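Local coordinates for IroE-like serine hydrolase (Shewanella oneidensis, PDB 3GFF), which probably hydrolyses ester bonds, as an IroE-like serine hydrolase of the esterase D family with an alpha/beta-hydrolase fold, at residues P44-L49 / I138-G143; T91-L96 / W173-H178; F198-N203 / K240-E245. All coordinates share one frame; numbering follows the deposited sequence.

Interaction 1: P44-L49 / I138-G143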
# COMPACT_ATOMS: atom_id res chain seq x y z
N PRO A 44 -1.72 -14.60 -15.05
CA PRO A 44 -0.38 -14.08 -15.24
C PRO A 44 0.47 -14.37 -14.02
O PRO A 44 -0.05 -14.70 -12.96
CB PRO A 44 -0.57 -12.57 -15.36
CG PRO A 44 -2.01 -12.30 -15.10
CD PRO A 44 -2.73 -13.54 -14.86
N VAL A 45 1.78 -14.22 -14.16
CA VAL A 45 2.67 -14.48 -13.04
C VAL A 45 3.48 -13.23 -12.78
O VAL A 45 4.14 -12.71 -13.69
CB VAL A 45 3.61 -15.67 -13.30
CG1 VAL A 45 4.47 -16.00 -12.00
CG2 VAL A 45 2.83 -16.91 -13.77
N VAL A 46 3.42 -12.75 -11.54
CA VAL A 46 4.19 -11.57 -11.14
C VAL A 46 5.33 -12.08 -10.28
O VAL A 46 5.15 -12.61 -9.18
CB VAL A 46 3.31 -10.47 -10.43
CG1 VAL A 46 4.17 -9.32 -9.98
CG2 VAL A 46 2.23 -9.89 -11.40
N TYR A 47 6.53 -11.97 -10.83
CA TYR A 47 7.75 -12.38 -10.11
C TYR A 47 8.32 -11.20 -9.33
O TYR A 47 8.63 -10.19 -9.92
CB TYR A 47 8.80 -12.88 -11.10
CG TYR A 47 8.51 -14.24 -11.72
CD1 TYR A 47 7.74 -14.34 -12.86
CD2 TYR A 47 9.08 -15.41 -11.22
CE1 TYR A 47 7.51 -15.53 -13.46
CE2 TYR A 47 8.86 -16.62 -11.80
CZ TYR A 47 8.06 -16.68 -12.93
OH TYR A 47 7.80 -17.86 -13.57
N LEU A 48 8.44 -11.34 -8.01
CA LEU A 48 8.99 -10.29 -7.15
C LEU A 48 10.40 -10.67 -6.66
O LEU A 48 10.58 -11.73 -6.04
CB LEU A 48 8.09 -10.06 -5.92
CG LEU A 48 6.58 -9.89 -6.14
CD1 LEU A 48 5.90 -9.85 -4.78
CD2 LEU A 48 6.23 -8.60 -7.01
N LEU A 49 11.39 -9.83 -6.98
CA LEU A 49 12.75 -10.00 -6.49
C LEU A 49 12.82 -9.49 -5.04
O LEU A 49 11.88 -8.84 -4.59
CB LEU A 49 13.74 -9.23 -7.35
CG LEU A 49 13.80 -9.68 -8.81
CD1 LEU A 49 14.88 -8.93 -9.56
CD2 LEU A 49 14.02 -11.19 -8.91
N ILE A 138 1.53 -14.33 -19.69
CA ILE A 138 1.87 -12.97 -19.30
C ILE A 138 2.72 -13.01 -18.02
O ILE A 138 2.24 -13.41 -16.95
CB ILE A 138 0.59 -12.10 -19.11
CG1 ILE A 138 -0.24 -12.09 -20.41
CG2 ILE A 138 0.95 -10.69 -18.72
CD1 ILE A 138 0.54 -11.62 -21.63
N ASN A 139 4.00 -12.65 -18.16
CA ASN A 139 4.93 -12.66 -17.03
C ASN A 139 5.48 -11.26 -16.78
O ASN A 139 5.97 -10.61 -17.72
CB ASN A 139 6.10 -13.61 -17.31
CG ASN A 139 5.65 -15.00 -17.60
OD1 ASN A 139 5.04 -15.65 -16.75
ND2 ASN A 139 5.92 -15.47 -18.81
N VAL A 140 5.45 -10.86 -15.51
CA VAL A 140 5.87 -9.53 -15.06
C VAL A 140 7.02 -9.68 -14.07
O VAL A 140 6.97 -10.53 -13.22
CB VAL A 140 4.67 -8.76 -14.39
CG1 VAL A 140 5.10 -7.38 -13.82
CG2 VAL A 140 3.51 -8.61 -15.39
N LEU A 141 8.06 -8.85 -14.19
CA LEU A 141 9.19 -8.85 -13.25
C LEU A 141 9.16 -7.53 -12.52
O LEU A 141 9.09 -6.45 -13.16
CB LEU A 141 10.55 -9.07 -13.95
CG LEU A 141 11.84 -9.13 -13.08
CD1 LEU A 141 11.79 -10.27 -12.07
CD2 LEU A 141 13.07 -9.28 -13.98
N VAL A 142 9.20 -7.61 -11.17
CA VAL A 142 9.23 -6.44 -10.28
C VAL A 142 10.58 -6.43 -9.51
O VAL A 142 10.88 -7.32 -8.72
CB VAL A 142 8.02 -6.42 -9.28
CG1 VAL A 142 8.07 -5.18 -8.37
CG2 VAL A 142 6.68 -6.51 -10.01
N GLY A 143 11.41 -5.43 -9.81
CA GLY A 143 12.72 -5.28 -9.20
C GLY A 143 12.83 -3.91 -8.56
O GLY A 143 12.45 -2.90 -9.16
O HOH W 1 6.13 -17.90 -15.74
O HOH W 2 10.99 -6.54 -5.76
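Tyr47 and Asn139 lie side by side on one face of the sheet, pointing the same way, with Leu141 CD1 4.1 Å from the Tyr47 CB. With CG anti to the carbonyl carbon (chi1 -72°), the ring swings back along the strand, and CD1 and CE1 turn their edge to Val140 O and Asn139 OD1. At the tip, OH donates to a water 2.7 Å away, and that water donates in turn to Asn139 OD1. Ring and amide planes stand 63° apart, and Asn139 ND2 is held by Leu161 O. Ala126 and Ile129 of helix 114-132 also touch Tyr47.

The backbones run parallel, 17° apart, joined by five hydrogen bonds from Val45 N to Ile138 O at one end to Leu49 N to Val142 O (3.1 Å) at the other. On the opposite face Val46, Val140, Leu48 and Val142 mesh, with Leu48 CD2 3.6 Å from Val142 CB. Leu49 points at the other strand, its CG 3.9 Å from Leu141 CD1.

All twelve residues are buried. Strand 138-144 runs into what is probably the nucleophile elbow (Gly143, Ser145, Gly147), and it and strand 43-48 are neighbours at the centre of the eight-stranded mixed sheet, as in an alpha/beta-hydrolase fold.

Interaction 2: T91-L96 / W173-H178; sequences TPTHTL and WFDSPH
The Phe174 ring reaches into segment 91-96 and is met there by three threonines, each in a different way. Thr91 crosses it at about a right angle and lays CG2 over one face, 3.7 Å from the ring centroid and 17° off the normal, a CH-pi contact. Thr93 offers its backbone O at the ring edge, in plane, 3.2 Å from CE2. Thr95 comes from the opposite direction, its CG2 touching CZ obliquely at 3.7 Å. Phe146 and Leu149 of helix 146-156 also touch Phe174, placing the ring between this loop and the helix that follows the probable nucleophile elbow. An alanine in place of Phe174 is likely to leave Thr91 CG2 and Thr95 CG2 without their aromatic partner and open a gap between the two segments.

Both segments lie beyond the sheet of the alpha/beta-hydrolase fold: 173-178 is the end of the loop between strand 164-168 and helix 178-189, which His178 begins, and it starts with a type II turn, Trp173 to Ser176. Ser176 N and OG both donate to Trp173 O, from the same face of its plane.

Polar contacts lie next to the ring. Asp175 crosses Thr93 at about a right angle and takes a hydrogen bond from Thr93 OG1 on OD2; its modelled length, 2.5 Å, is doubtful as an exact value. The other oxygen, OD1, accepts from a water that also bonds Thr95 OG1, each at 2.8 Å. Farther along, Thr93 CG2 meets the edge of the His178 ring, 4.1 Å from CD2.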
# COMPACT_ATOMS: atom_id res chain seq x y z
N THR A 91 23.61 -7.92 -10.00
CA THR A 91 24.52 -7.02 -10.72
C THR A 91 24.87 -7.56 -12.10
O THR A 91 25.26 -8.69 -12.24
CB THR A 91 25.80 -6.70 -9.88
OG1 THR A 91 26.47 -7.90 -9.49
CG2 THR A 91 25.39 -5.90 -8.60
N PRO A 92 24.64 -6.75 -13.14
CA PRO A 92 24.88 -7.18 -14.51
C PRO A 92 26.34 -7.12 -14.93
O PRO A 92 26.74 -7.88 -15.84
CB PRO A 92 24.03 -6.21 -15.32
CG PRO A 92 23.96 -4.94 -14.47
CD PRO A 92 24.08 -5.38 -13.06
N THR A 93 27.11 -6.24 -14.30
CA THR A 93 28.52 -6.10 -14.57
C THR A 93 29.31 -6.22 -13.26
O THR A 93 28.79 -6.02 -12.17
CB THR A 93 28.83 -4.76 -15.30
OG1 THR A 93 28.34 -3.64 -14.54
CG2 THR A 93 28.17 -4.74 -16.67
N HIS A 94 30.58 -6.57 -13.42
CA HIS A 94 31.52 -6.73 -12.34
C HIS A 94 32.36 -5.47 -12.12
O HIS A 94 32.92 -4.92 -13.05
CB HIS A 94 32.47 -7.89 -12.66
CG HIS A 94 33.56 -8.07 -11.64
ND1 HIS A 94 33.31 -8.54 -10.36
CD2 HIS A 94 34.89 -7.83 -11.70
CE1 HIS A 94 34.45 -8.58 -9.69
NE2 HIS A 94 35.42 -8.12 -10.46
N THR A 95 32.43 -5.05 -10.86
CA THR A 95 33.31 -3.96 -10.41
C THR A 95 33.50 -4.16 -8.91
O THR A 95 32.63 -4.70 -8.23
CB THR A 95 32.77 -2.53 -10.68
OG1 THR A 95 33.75 -1.55 -10.29
CG2 THR A 95 31.49 -2.28 -9.91
N LEU A 96 34.66 -3.72 -8.42
CA LEU A 96 35.01 -3.77 -7.00
C LEU A 96 34.85 -2.39 -6.35
O LEU A 96 35.13 -2.27 -5.16
CB LEU A 96 36.46 -4.20 -6.84
CG LEU A 96 36.83 -5.60 -7.37
CD1 LEU A 96 38.33 -5.81 -7.41
CD2 LEU A 96 36.09 -6.69 -6.56
N TRP A 173 23.36 3.76 -10.40
CA TRP A 173 24.70 4.19 -9.99
C TRP A 173 25.71 3.01 -10.00
O TRP A 173 26.94 3.22 -10.14
CB TRP A 173 24.66 4.84 -8.62
CG TRP A 173 24.17 3.93 -7.54
CD1 TRP A 173 22.91 3.85 -7.07
CD2 TRP A 173 24.94 2.93 -6.84
NE1 TRP A 173 22.83 2.89 -6.09
CE2 TRP A 173 24.06 2.30 -5.94
CE3 TRP A 173 26.28 2.52 -6.89
CZ2 TRP A 173 24.47 1.28 -5.09
CZ3 TRP A 173 26.68 1.49 -6.06
CH2 TRP A 173 25.77 0.89 -5.16
N PHE A 174 25.21 1.78 -9.93
CA PHE A 174 26.11 0.66 -9.87
C PHE A 174 26.94 0.58 -11.14
O PHE A 174 26.40 0.59 -12.25
CB PHE A 174 25.41 -0.66 -9.58
CG PHE A 174 26.36 -1.81 -9.53
CD1 PHE A 174 27.09 -2.04 -8.40
CD2 PHE A 174 26.59 -2.57 -10.64
CE1 PHE A 174 28.01 -3.06 -8.36
CE2 PHE A 174 27.49 -3.60 -10.61
CZ PHE A 174 28.19 -3.86 -9.47
N ASP A 175 28.26 0.54 -10.96
CA ASP A 175 29.22 0.46 -12.05
C ASP A 175 28.94 1.51 -13.11
O ASP A 175 29.07 1.23 -14.31
CB ASP A 175 29.25 -0.96 -12.63
CG ASP A 175 30.36 -1.16 -13.67
OD1 ASP A 175 31.34 -0.39 -13.65
OD2 ASP A 175 30.29 -2.09 -14.49
N SER A 176 28.56 2.71 -12.66
CA SER A 176 28.37 3.88 -13.52
C SER A 176 29.72 4.59 -13.73
O SER A 176 30.51 4.72 -12.76
CB SER A 176 27.38 4.88 -12.94
OG SER A 176 27.73 5.26 -11.61
N PRO A 177 29.94 5.15 -14.94
CA PRO A 177 29.00 5.23 -16.08
C PRO A 177 28.88 4.01 -17.00
O PRO A 177 28.02 4.00 -17.87
CB PRO A 177 29.58 6.41 -16.88
CG PRO A 177 31.03 6.33 -16.67
CD PRO A 177 31.23 5.78 -15.26
N HIS A 178 29.76 3.03 -16.84
CA HIS A 178 29.83 1.85 -17.68
C HIS A 178 28.52 1.10 -17.91
O HIS A 178 28.15 0.89 -19.07
CB HIS A 178 30.89 0.88 -17.16
CG HIS A 178 31.01 -0.39 -17.96
ND1 HIS A 178 31.70 -0.45 -19.16
CD2 HIS A 178 30.57 -1.64 -17.72
CE1 HIS A 178 31.65 -1.69 -19.63
NE2 HIS A 178 30.96 -2.43 -18.77
O HOH W 3 32.70 0.73 -11.47

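Interaction 3: F198-N203 / K240-E245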
# COMPACT_ATOMS: atom_id res chain seq x y z
N PHE A 198 7.99 0.28 -16.52
CA PHE A 198 7.52 1.34 -15.61
C PHE A 198 8.67 1.63 -14.69
O PHE A 198 9.25 0.69 -14.12
CB PHE A 198 6.29 0.90 -14.80
CG PHE A 198 5.91 1.85 -13.67
CD1 PHE A 198 5.08 2.94 -13.90
CD2 PHE A 198 6.38 1.63 -12.38
CE1 PHE A 198 4.73 3.80 -12.88
CE2 PHE A 198 6.03 2.48 -11.36
CZ PHE A 198 5.20 3.58 -11.61
N MSE A 199 9.04 2.89 -14.56
CA MSE A 199 10.06 3.29 -13.58
C MSE A 199 9.47 4.14 -12.45
O MSE A 199 8.74 5.12 -12.70
CB MSE A 199 11.19 4.12 -14.24
CG MSE A 199 12.06 3.34 -15.17
SE MSE A 199 13.32 4.45 -16.10
CE MSE A 199 14.29 5.20 -14.55
N ALA A 200 9.78 3.77 -11.20
CA ALA A 200 9.40 4.59 -10.04
C ALA A 200 10.71 5.28 -9.70
O ALA A 200 11.76 4.62 -9.71
CB ALA A 200 8.92 3.74 -8.83
N ILE A 201 10.65 6.57 -9.41
CA ILE A 201 11.84 7.34 -9.10
C ILE A 201 11.59 8.10 -7.80
O ILE A 201 10.74 9.00 -7.77
CB ILE A 201 12.22 8.34 -10.24
CG1 ILE A 201 12.33 7.61 -11.57
CG2 ILE A 201 13.55 9.08 -9.89
CD1 ILE A 201 12.52 8.52 -12.83
N ALA A 202 12.33 7.74 -6.74
CA ALA A 202 12.18 8.37 -5.43
C ALA A 202 13.11 9.59 -5.27
O ALA A 202 13.79 9.98 -6.21
CB ALA A 202 12.41 7.33 -4.31
N ASN A 203 13.12 10.18 -4.07
CA ASN A 203 13.92 11.36 -3.75
C ASN A 203 14.85 11.10 -2.53
O ASN A 203 14.76 11.79 -1.51
CB ASN A 203 12.95 12.52 -3.47
CG ASN A 203 13.65 13.89 -3.34
OD1 ASN A 203 14.75 14.07 -3.84
ND2 ASN A 203 13.03 14.82 -2.65
N LYS A 240 7.28 7.67 -12.95
CA LYS A 240 6.67 8.58 -11.99
C LYS A 240 7.71 8.92 -10.94
O LYS A 240 8.37 8.04 -10.42
CB LYS A 240 5.39 8.03 -11.36
CG LYS A 240 4.78 9.01 -10.32
CD LYS A 240 3.44 8.58 -9.71
CE LYS A 240 2.22 9.26 -10.36
NZ LYS A 240 0.98 8.82 -9.65
N TYR A 241 7.89 10.21 -10.69
CA TYR A 241 8.79 10.73 -9.67
C TYR A 241 8.00 10.98 -8.38
O TYR A 241 6.91 11.57 -8.41
CB TYR A 241 9.49 12.02 -10.16
CG TYR A 241 10.27 12.77 -9.07
CD1 TYR A 241 11.34 12.14 -8.42
CD2 TYR A 241 9.94 14.07 -8.71
CE1 TYR A 241 12.05 12.78 -7.44
CE2 TYR A 241 10.65 14.74 -7.71
CZ TYR A 241 11.73 14.08 -7.09
OH TYR A 241 12.45 14.69 -6.11
N TYR A 242 8.57 10.55 -7.26
CA TYR A 242 7.96 10.66 -5.93
C TYR A 242 8.84 11.51 -5.00
O TYR A 242 9.71 10.98 -4.28
CB TYR A 242 7.80 9.26 -5.33
CG TYR A 242 6.91 8.31 -6.12
CD1 TYR A 242 7.43 7.48 -7.11
CD2 TYR A 242 5.54 8.20 -5.83
CE1 TYR A 242 6.61 6.61 -7.81
CE2 TYR A 242 4.73 7.36 -6.51
CZ TYR A 242 5.27 6.54 -7.49
OH TYR A 242 4.42 5.71 -8.18
N PRO A 243 8.62 12.82 -4.96
CA PRO A 243 9.50 13.66 -4.13
C PRO A 243 9.40 13.38 -2.62
O PRO A 243 10.34 13.67 -1.89
CB PRO A 243 9.01 15.09 -4.43
CG PRO A 243 7.59 14.92 -4.84
CD PRO A 243 7.55 13.61 -5.59
N GLU A 244 8.28 12.79 -2.17
CA GLU A 244 8.08 12.53 -0.75
C GLU A 244 8.37 11.10 -0.40
O GLU A 244 7.93 10.61 0.60
CB GLU A 244 6.66 12.90 -0.33
CG GLU A 244 6.22 14.31 -0.77
CD GLU A 244 7.15 15.41 -0.29
OE1 GLU A 244 7.70 15.27 0.82
OE2 GLU A 244 7.32 16.43 -1.01
N GLU A 245 9.10 10.39 -1.26
CA GLU A 245 9.49 9.04 -0.97
C GLU A 245 11.02 8.90 -0.93
O GLU A 245 11.79 9.72 -1.52
CB GLU A 245 8.91 8.05 -2.00
CG GLU A 245 7.35 8.00 -2.07
CD GLU A 245 6.68 7.41 -0.86
OE1 GLU A 245 7.27 6.55 -0.17
OE2 GLU A 245 5.54 7.79 -0.60
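Segments 198-203 and 240-245 run parallel, with Lys240 N bonded to Met199 O, Ile201 N to Lys240 O and Tyr242 N to Ile201 O, after which Asn203 N reaches Glu245 O, 2.9 Å away and 38° out of the carbonyl plane. The type I turn from Tyr242 to Glu245 brings that last carbonyl round.

The Asn203 side chain continues the join. Its chi1 of -171° turns CG away from the backbone N and sends ND2 to Pro243 O at 3.0 Å; the bond lies in the carbonyl plane on a lone pair, and the acceptor is close to the amide plane. Asn203 CG comes within 3.1 Å of Tyr241 OH, amide and ring planes 66° apart, while Asn203 OD1 and Tyr241 OH both bond to Lys217 NZ. The Tyr241 ring has Pro243 N over the centre of one face and Ala202 O at its edge.

Strand 235-241 is the outermost strand of this chain's alpha/beta-hydrolase sheet on this side. The loop after it leads toward His247, which with Ser145 and Asp169 probably forms the catalytic triad, and Ala202 N hydrogen-bonds Asp169 OD1.

On the face of Ala200 and Lys240, Ala200 CB lies 3.8 Å from Tyr242 CE1, while Lys240 CG sits over one face of the Tyr242 ring, toward its rim. Phe198 comes from the opposite direction, turning its edge to Tyr242 OH. That hydroxyl bonds Asp257, while Glu245 bonds Ser249 through OE1 and Tyr256 of the second subunit through OE2.

Interactions 1 and 3 lie in the same mixed sheet, their centres about 20 Å apart: the first is central, the second at the edge formed by strand 235-241, with strand 164-168 between the two pairs. Interaction 2 sits off the sheet, its centre about 24 Å from that of interaction 1 and about 22 Å from that of interaction 3, and none of the three touches another. Along the chain interactions 1 and 2 alternate their segments, and interaction 3 follows both. The turn after strand 138-144 and the loops after strands 164-168 and 235-241 would carry the probable serine, aspartate and histidine; both sheet contacts thus include strand ends that lead to the likely active site.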